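Local atomic coordinates of glycoside Hydrolase (Bacteroides uniformis, PDB entry 5T99), a protein that probably hydrolyses galactose-containing glycosides as a family 2 glycoside hydrolase in agarose breakdown by a gut bacterium, and binds the iminosugar d-galacto-isofagomine. Residues L716-K721 with S731-R736; F754-A759 with M802-T807. One frame throughout, in Å; residues are numbered along the deposited sequence.

Following the chain, strand 713-718 runs out and strand 730-738 brings it back antiparallel, so interaction 1 closes a short loop of eleven residues that includes the small strand 722-724. Strand 751-758 comes next, and its partner in interaction 2, strand 800-807, arrives only after 41 further residues, among them strands 761-766, 780-782 and 787-793. The two closures are in series, neither nested nor crossed, yet they lie in the two facing sheets of one C-terminal beta sandwich. The sheets meet where Leu716 CD2 packs on Ala806 CB at 3.7 Å and Val735 CG2 on Phe754 CE1 at 3.8 Å.

Interaction 1 of 2, residues L716-K721 with S731-R736; sequences LIPDRK and SYITVR
Leu716 packs against Ile733 and Val735 of the antiparallel neighbour: its CB sits 3.8 Å from Ile733 CG2, and its CD2 lies alongside Val735 CG2. These side chains line the interior of the C-terminal beta sandwich, where strand 814-821 of the facing sheet touches both Leu716 and Pro718. Ile717 is turned to the other face, in a hydrogen-bonded pair with Thr734. Its N donates to Thr734 O at 2.9 Å, nearly straight (167°), whereas the return bond from Thr734 N to Ile717 O is more bent (141°). A water also donates to Ile717 O and to Tyr732 O, and is hydrogen-bonded to Thr734 OG1 at 2.6 Å. Ile717 CD1 lies across the aliphatic part of Arg736, whose NE pairs with Glu738. Pro718 returns to the inner face, its CB 3.8 Å from Ile733 CG1.

At Asp719 the strand has ended, but its N still donates to Tyr732 O. The carboxylate carbon is tucked between the backbone N and carbonyl carbon (chi1 65°), which swings OD1 round to accept Tyr732 N at 2.9 Å from above the carboxylate plane; Arg720 N adds a weak bond to the same oxygen. OD2 forms a salt bridge with Arg328 of helix 327-339. With an alanine here, Tyr732 N would probably lose its acceptor and Arg328 this carboxylate mate. Finally, Ser731 OG donates to Arg720 O at 2.8 Å. Past the strand end, then, one backbone bond persists and side-chain bonds supply the rest, and the one carboxylate both continues the ladder and, through its charge, ties this edge of the sandwich to helix 327-339.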
ATOM      1  N   LEU A 716      11.604  23.959   8.766  1.00 32.89           N
ATOM      2  CA  LEU A 716      10.545  23.303   7.981  1.00 31.10           C
ATOM      3  C   LEU A 716      11.115  22.827   6.654  1.00 29.56           C
ATOM      4  O   LEU A 716      11.726  23.615   5.939  1.00 28.74           O
ATOM      5  CB  LEU A 716       9.377  24.259   7.713  1.00 29.54           C
ATOM      6  CG  LEU A 716       8.653  24.817   8.933  1.00 29.90           C
ATOM      7  CD1 LEU A 716       7.647  25.877   8.507  1.00 30.17           C
ATOM      8  CD2 LEU A 716       7.956  23.728   9.733  1.00 30.30           C
ATOM      9  N   ILE A 717      10.907  21.551   6.329  1.00 29.34           N
ATOM     10  CA  ILE A 717      11.405  20.970   5.065  1.00 30.28           C
ATOM     11  C   ILE A 717      10.268  20.267   4.296  1.00 29.55           C
ATOM     12  O   ILE A 717       9.954  19.103   4.565  1.00 29.58           O
ATOM     13  CB  ILE A 717      12.597  20.012   5.298  1.00 30.24           C
ATOM     14  CG1 ILE A 717      13.624  20.676   6.225  1.00 30.77           C
ATOM     15  CG2 ILE A 717      13.241  19.621   3.965  1.00 30.20           C
ATOM     16  CD1 ILE A 717      14.904  19.890   6.397  1.00 31.45           C
ATOM     17  N   PRO A 718       9.640  20.983   3.342  1.00 28.80           N
ATOM     18  CA  PRO A 718       8.667  20.341   2.460  1.00 28.13           C
ATOM     19  C   PRO A 718       9.340  19.328   1.546  1.00 27.70           C
ATOM     20  O   PRO A 718      10.431  19.601   1.029  1.00 28.02           O
ATOM     21  CB  PRO A 718       8.104  21.509   1.634  1.00 28.61           C
ATOM     22  CG  PRO A 718       8.487  22.749   2.380  1.00 28.20           C
ATOM     23  CD  PRO A 718       9.791  22.415   3.019  1.00 28.38           C
ATOM     24  N   ASP A 719       8.717  18.163   1.374  1.00 27.08           N
ATOM     25  CA  ASP A 719       9.225  17.175   0.418  1.00 26.69           C
ATOM     26  C   ASP A 719       9.026  17.659  -1.024  1.00 25.97           C
ATOM     27  O   ASP A 719       9.858  17.396  -1.876  1.00 25.93           O
ATOM     28  CB  ASP A 719       8.637  15.770   0.658  1.00 26.42           C
ATOM     29  CG  ASP A 719       7.129  15.679   0.416  1.00 26.48           C
ATOM     30  OD1 ASP A 719       6.415  16.712   0.424  1.00 25.68           O
ATOM     31  OD2 ASP A 719       6.653  14.538   0.250  1.00 25.96           O
ATOM     32  N   ARG A 720       7.942  18.391  -1.268  1.00 25.72           N
ATOM     33  CA  ARG A 720       7.675  19.008  -2.563  1.00 26.83           C
ATOM     34  C   ARG A 720       7.198  20.458  -2.392  1.00 28.42           C
ATOM     35  O   ARG A 720       6.171  20.718  -1.747  1.00 25.70           O
ATOM     36  CB  ARG A 720       6.638  18.181  -3.323  1.00 26.25           C
ATOM     37  CG  ARG A 720       7.183  16.858  -3.856  1.00 26.27           C
ATOM     38  CD  ARG A 720       6.276  16.280  -4.927  1.00 26.84           C
ATOM     39  NE  ARG A 720       4.938  16.164  -4.382  1.00 27.82           N
ATOM     40  CZ  ARG A 720       3.793  16.527  -4.962  1.00 28.18           C
ATOM     41  NH1 ARG A 720       3.723  16.998  -6.205  1.00 26.98           N
ATOM     42  NH2 ARG A 720       2.671  16.371  -4.264  1.00 28.53           N
ATOM     43  N   LYS A 721       7.963  21.395  -2.961  1.00 31.30           N
ATOM     44  CA  LYS A 721       7.622  22.823  -2.906  1.00 34.38           C
ATOM     45  C   LYS A 721       6.556  23.217  -3.928  1.00 33.60           C
ATOM     46  O   LYS A 721       5.999  24.309  -3.830  1.00 36.68           O
ATOM     47  CB  LYS A 721       8.863  23.698  -3.116  1.00 38.79           C
ATOM     48  CG  LYS A 721       9.885  23.623  -1.994  1.00 42.90           C
ATOM     49  CD  LYS A 721      11.182  24.311  -2.399  1.00 47.14           C
ATOM     50  CE  LYS A 721      12.058  24.640  -1.193  1.00 50.51           C
ATOM     51  NZ  LYS A 721      11.524  25.776  -0.386  1.00 52.09           N
ATOM     52  N   SER A 731       1.629  18.328   0.364  1.00 19.88           N
ATOM     53  CA  SER A 731       3.042  18.494   0.695  1.00 20.80           C
ATOM     54  C   SER A 731       3.247  17.954   2.098  1.00 20.89           C
ATOM     55  O   SER A 731       2.482  18.265   2.999  1.00 21.64           O
ATOM     56  CB  SER A 731       3.495  19.953   0.611  1.00 21.10           C
ATOM     57  OG  SER A 731       4.925  20.036   0.639  1.00 21.11           O
ATOM     58  N   TYR A 732       4.261  17.111   2.256  1.00 21.81           N
ATOM     59  CA  TYR A 732       4.680  16.577   3.554  1.00 22.09           C
ATOM     60  C   TYR A 732       5.877  17.391   4.058  1.00 22.53           C
ATOM     61  O   TYR A 732       7.004  17.236   3.562  1.00 22.00           O
ATOM     62  CB  TYR A 732       5.069  15.096   3.439  1.00 21.63           C
ATOM     63  CG  TYR A 732       3.893  14.144   3.400  1.00 22.16           C
ATOM     64  CD1 TYR A 732       3.517  13.410   4.533  1.00 21.77           C
ATOM     65  CD2 TYR A 732       3.156  13.967   2.230  1.00 22.05           C
ATOM     66  CE1 TYR A 732       2.444  12.529   4.494  1.00 21.78           C
ATOM     67  CE2 TYR A 732       2.082  13.087   2.187  1.00 22.46           C
ATOM     68  CZ  TYR A 732       1.730  12.369   3.314  1.00 22.02           C
ATOM     69  OH  TYR A 732       0.663  11.503   3.240  1.00 21.96           O
ATOM     70  N   ILE A 733       5.629  18.240   5.053  1.00 22.80           N
ATOM     71  CA  ILE A 733       6.646  19.152   5.578  1.00 23.08           C
ATOM     72  C   ILE A 733       7.225  18.602   6.877  1.00 22.90           C
ATOM     73  O   ILE A 733       6.563  18.610   7.911  1.00 22.33           O
ATOM     74  CB  ILE A 733       6.065  20.577   5.765  1.00 23.32           C
ATOM     75  CG1 ILE A 733       5.566  21.123   4.419  1.00 23.40           C
ATOM     76  CG2 ILE A 733       7.111  21.515   6.359  1.00 23.94           C
ATOM     77  CD1 ILE A 733       4.568  22.263   4.529  1.00 23.96           C
ATOM     78  N   THR A 734       8.454  18.096   6.804  1.00 24.05           N
ATOM     79  CA  THR A 734       9.182  17.657   7.987  1.00 25.22           C
ATOM     80  C   THR A 734       9.421  18.851   8.905  1.00 27.32           C
ATOM     81  O   THR A 734       9.768  19.938   8.436  1.00 28.49           O
ATOM     82  CB  THR A 734      10.552  17.034   7.630  1.00 25.06           C
ATOM     83  OG1 THR A 734      10.362  15.909   6.763  1.00 25.90           O
ATOM     84  CG2 THR A 734      11.299  16.578   8.896  1.00 24.36           C
ATOM     85  N   VAL A 735       9.241  18.634  10.207  1.00 28.82           N
ATOM     86  CA  VAL A 735       9.381  19.674  11.214  1.00 29.21           C
ATOM     87  C   VAL A 735      10.477  19.248  12.170  1.00 29.46           C
ATOM     88  O   VAL A 735      10.330  18.253  12.860  1.00 30.48           O
ATOM     89  CB  VAL A 735       8.070  19.892  12.000  1.00 30.33           C
ATOM     90  CG1 VAL A 735       8.235  21.037  13.007  1.00 30.49           C
ATOM     91  CG2 VAL A 735       6.900  20.151  11.048  1.00 29.41           C
ATOM     92  N   ARG A 736      11.569  20.013  12.196  1.00 30.74           N
ATOM     93  CA  ARG A 736      12.744  19.716  13.016  1.00 31.89           C
ATOM     94  C   ARG A 736      12.834  20.689  14.189  1.00 31.42           C
ATOM     95  O   ARG A 736      12.547  21.878  14.028  1.00 30.62           O
ATOM     96  CB  ARG A 736      14.014  19.828  12.171  1.00 32.54           C
ATOM     97  CG  ARG A 736      14.200  18.688  11.184  1.00 33.47           C
ATOM     98  CD  ARG A 736      15.259  19.035  10.155  1.00 34.06           C
ATOM     99  NE  ARG A 736      16.560  19.356  10.747  1.00 34.60           N
ATOM    100  CZ  ARG A 736      17.465  18.463  11.162  1.00 36.10           C
ATOM    101  NH1 ARG A 736      17.226  17.152  11.091  1.00 36.29           N
ATOM    102  NH2 ARG A 736      18.629  18.888  11.664  1.00 36.15           N
TER
HETATM  103  O   HOH W   1       9.256  16.000   4.398  1.00 16.65           O

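Interaction 2 of 2, residues F754-A759 with M802-T807; sequences FSVEGA and MNITAT
Val756 CG1 meets Ile804 CD1 at 3.6 Å and Met802 CG at 3.7 Å, forming the apolar centre of two antiparallel strands in the five-stranded sheet of the C-terminal beta sandwich. Ile804 lies side by side with Val756, the turn at its second torsion (chi2 -51°) carrying CD1 across to lie alongside both valine methyls, while Met802 crosses obliquely. Val792 and Leu790 of the facing sheet lie against this layer, so it belongs to the sandwich core. Further along the same face, Ala806 CB rests 3.8 Å from Phe754 CD1, and the phenylalanine side chain also touches Leu790.

Between the two faces runs the backbone ladder. Ser755 and Thr805 exchange a pair of backbone bonds, and Glu757 and Asn803 exchange another. The side chains of these four make the polar outer face, where Thr805 OG1 has a weak bond to Lys815 NZ, and Asn803 ND2 one to Thr817 OG1, both on strand 814-821. At the end of the ladder Asn803 N donates to Glu757 O at 2.7 Å, almost straight at 169°.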
ATOM      1  N   PHE A 754       0.602  25.186  14.108  1.00 31.28           N
ATOM      2  CA  PHE A 754       0.707  25.399  12.675  1.00 30.64           C
ATOM      3  C   PHE A 754      -0.426  26.261  12.164  1.00 32.18           C
ATOM      4  O   PHE A 754      -1.581  26.139  12.583  1.00 32.93           O
ATOM      5  CB  PHE A 754       0.726  24.066  11.929  1.00 28.61           C
ATOM      6  CG  PHE A 754       1.826  23.134  12.371  1.00 26.16           C
ATOM      7  CD1 PHE A 754       3.122  23.292  11.897  1.00 25.01           C
ATOM      8  CD2 PHE A 754       1.561  22.092  13.252  1.00 25.00           C
ATOM      9  CE1 PHE A 754       4.129  22.432  12.282  1.00 24.13           C
ATOM     10  CE2 PHE A 754       2.568  21.231  13.650  1.00 24.42           C
ATOM     11  CZ  PHE A 754       3.854  21.406  13.166  1.00 23.97           C
ATOM     12  N   SER A 755      -0.073  27.133  11.239  1.00 33.23           N
ATOM     13  CA  SER A 755      -1.018  28.022  10.608  1.00 34.34           C
ATOM     14  C   SER A 755      -0.728  27.929   9.106  1.00 33.22           C
ATOM     15  O   SER A 755       0.439  27.941   8.690  1.00 31.84           O
ATOM     16  CB  SER A 755      -0.839  29.441  11.183  1.00 34.71           C
ATOM     17  OG  SER A 755      -1.406  30.443  10.360  1.00 36.42           O
ATOM     18  N   VAL A 756      -1.790  27.801   8.316  1.00 33.01           N
ATOM     19  CA  VAL A 756      -1.690  27.657   6.867  1.00 34.44           C
ATOM     20  C   VAL A 756      -2.636  28.656   6.206  1.00 35.94           C
ATOM     21  O   VAL A 756      -3.835  28.635   6.471  1.00 36.11           O
ATOM     22  CB  VAL A 756      -2.041  26.213   6.444  1.00 34.78           C
ATOM     23  CG1 VAL A 756      -1.939  26.040   4.931  1.00 35.07           C
ATOM     24  CG2 VAL A 756      -1.135  25.228   7.177  1.00 34.21           C
ATOM     25  N   GLU A 757      -2.085  29.521   5.354  1.00 39.31           N
ATOM     26  CA  GLU A 757      -2.826  30.620   4.725  1.00 43.12           C
ATOM     27  C   GLU A 757      -2.611  30.585   3.212  1.00 41.75           C
ATOM     28  O   GLU A 757      -1.568  30.121   2.735  1.00 41.11           O
ATOM     29  CB  GLU A 757      -2.340  31.991   5.242  1.00 48.02           C
ATOM     30  CG  GLU A 757      -2.185  32.148   6.759  1.00 54.29           C
ATOM     31  CD  GLU A 757      -3.391  32.785   7.439  1.00 58.83           C
ATOM     32  OE1 GLU A 757      -3.195  33.785   8.172  1.00 59.97           O
ATOM     33  OE2 GLU A 757      -4.528  32.293   7.244  1.00 62.91           O
ATOM     34  N   GLY A 758      -3.587  31.107   2.473  1.00 39.41           N
ATOM     35  CA  GLY A 758      -3.471  31.284   1.029  1.00 38.52           C
ATOM     36  C   GLY A 758      -4.100  30.145   0.243  1.00 36.64           C
ATOM     37  O   GLY A 758      -5.218  29.732   0.542  1.00 35.36           O
ATOM     38  N   ALA A 759      -3.368  29.644  -0.755  1.00 35.67           N
ATOM     39  CA  ALA A 759      -3.891  28.679  -1.738  1.00 34.98           C
ATOM     40  C   ALA A 759      -3.782  27.238  -1.221  1.00 33.84           C
ATOM     41  O   ALA A 759      -2.929  26.470  -1.660  1.00 34.38           O
ATOM     42  CB  ALA A 759      -3.159  28.838  -3.074  1.00 33.97           C
ATOM     43  N   MET A 802       0.798  29.010  -0.958  1.00 38.15           N
ATOM     44  CA  MET A 802       0.249  28.536   0.298  1.00 36.22           C
ATOM     45  C   MET A 802       1.336  28.819   1.318  1.00 34.66           C
ATOM     46  O   MET A 802       2.453  28.313   1.183  1.00 33.49           O
ATOM     47  CB  MET A 802      -0.054  27.049   0.208  1.00 35.46           C
ATOM     48  CG  MET A 802      -0.510  26.434   1.518  1.00 36.16           C
ATOM     49  SD  MET A 802      -0.999  24.698   1.502  1.00 35.68           S
ATOM     50  CE  MET A 802      -0.542  24.120  -0.134  1.00 36.39           C
ATOM     51  N   ASN A 803       1.009  29.627   2.328  1.00 34.36           N
ATOM     52  CA  ASN A 803       1.995  30.115   3.306  1.00 34.24           C
ATOM     53  C   ASN A 803       1.830  29.435   4.642  1.00 33.59           C
ATOM     54  O   ASN A 803       0.774  29.527   5.258  1.00 34.12           O
ATOM     55  CB  ASN A 803       1.863  31.627   3.481  1.00 33.98           C
ATOM     56  CG  ASN A 803       1.995  32.366   2.166  1.00 34.65           C
ATOM     57  OD1 ASN A 803       1.091  33.101   1.767  1.00 35.60           O
ATOM     58  ND2 ASN A 803       3.108  32.145   1.466  1.00 33.87           N
ATOM     59  N   ILE A 804       2.888  28.760   5.082  1.00 33.66           N
ATOM     60  CA  ILE A 804       2.880  27.997   6.321  1.00 34.51           C
ATOM     61  C   ILE A 804       3.656  28.767   7.386  1.00 33.91           C
ATOM     62  O   ILE A 804       4.699  29.348   7.097  1.00 34.21           O
ATOM     63  CB  ILE A 804       3.549  26.611   6.150  1.00 35.15           C
ATOM     64  CG1 ILE A 804       3.109  25.923   4.843  1.00 36.92           C
ATOM     65  CG2 ILE A 804       3.288  25.730   7.363  1.00 34.91           C
ATOM     66  CD1 ILE A 804       1.616  25.854   4.599  1.00 37.35           C
ATOM     67  N   THR A 805       3.148  28.733   8.614  1.00 33.73           N
ATOM     68  CA  THR A 805       3.837  29.292   9.775  1.00 32.78           C
ATOM     69  C   THR A 805       3.817  28.256  10.896  1.00 31.57           C
ATOM     70  O   THR A 805       2.758  27.741  11.242  1.00 30.72           O
ATOM     71  CB  THR A 805       3.167  30.607  10.224  1.00 32.52           C
ATOM     72  OG1 THR A 805       3.299  31.578   9.180  1.00 31.04           O
ATOM     73  CG2 THR A 805       3.797  31.156  11.504  1.00 32.38           C
ATOM     74  N   ALA A 806       4.995  27.948  11.436  1.00 32.06           N
ATOM     75  CA  ALA A 806       5.141  27.000  12.543  1.00 33.12           C
ATOM     76  C   ALA A 806       5.767  27.710  13.733  1.00 34.00           C
ATOM     77  O   ALA A 806       6.863  28.269  13.621  1.00 35.14           O
ATOM     78  CB  ALA A 806       5.992  25.808  12.129  1.00 32.87           C
ATOM     79  N   THR A 807       5.058  27.678  14.861  1.00 34.69           N
ATOM     80  CA  THR A 807       5.448  28.354  16.093  1.00 33.83           C
ATOM     81  C   THR A 807       5.498  27.344  17.220  1.00 35.00           C
ATOM     82  O   THR A 807       4.878  26.282  17.144  1.00 34.75           O
ATOM     83  CB  THR A 807       4.435  29.449  16.481  1.00 33.22           C
ATOM     84  OG1 THR A 807       3.165  28.860  16.773  1.00 31.74           O
ATOM     85  CG2 THR A 807       4.258  30.449  15.354  1.00 33.76           C
TER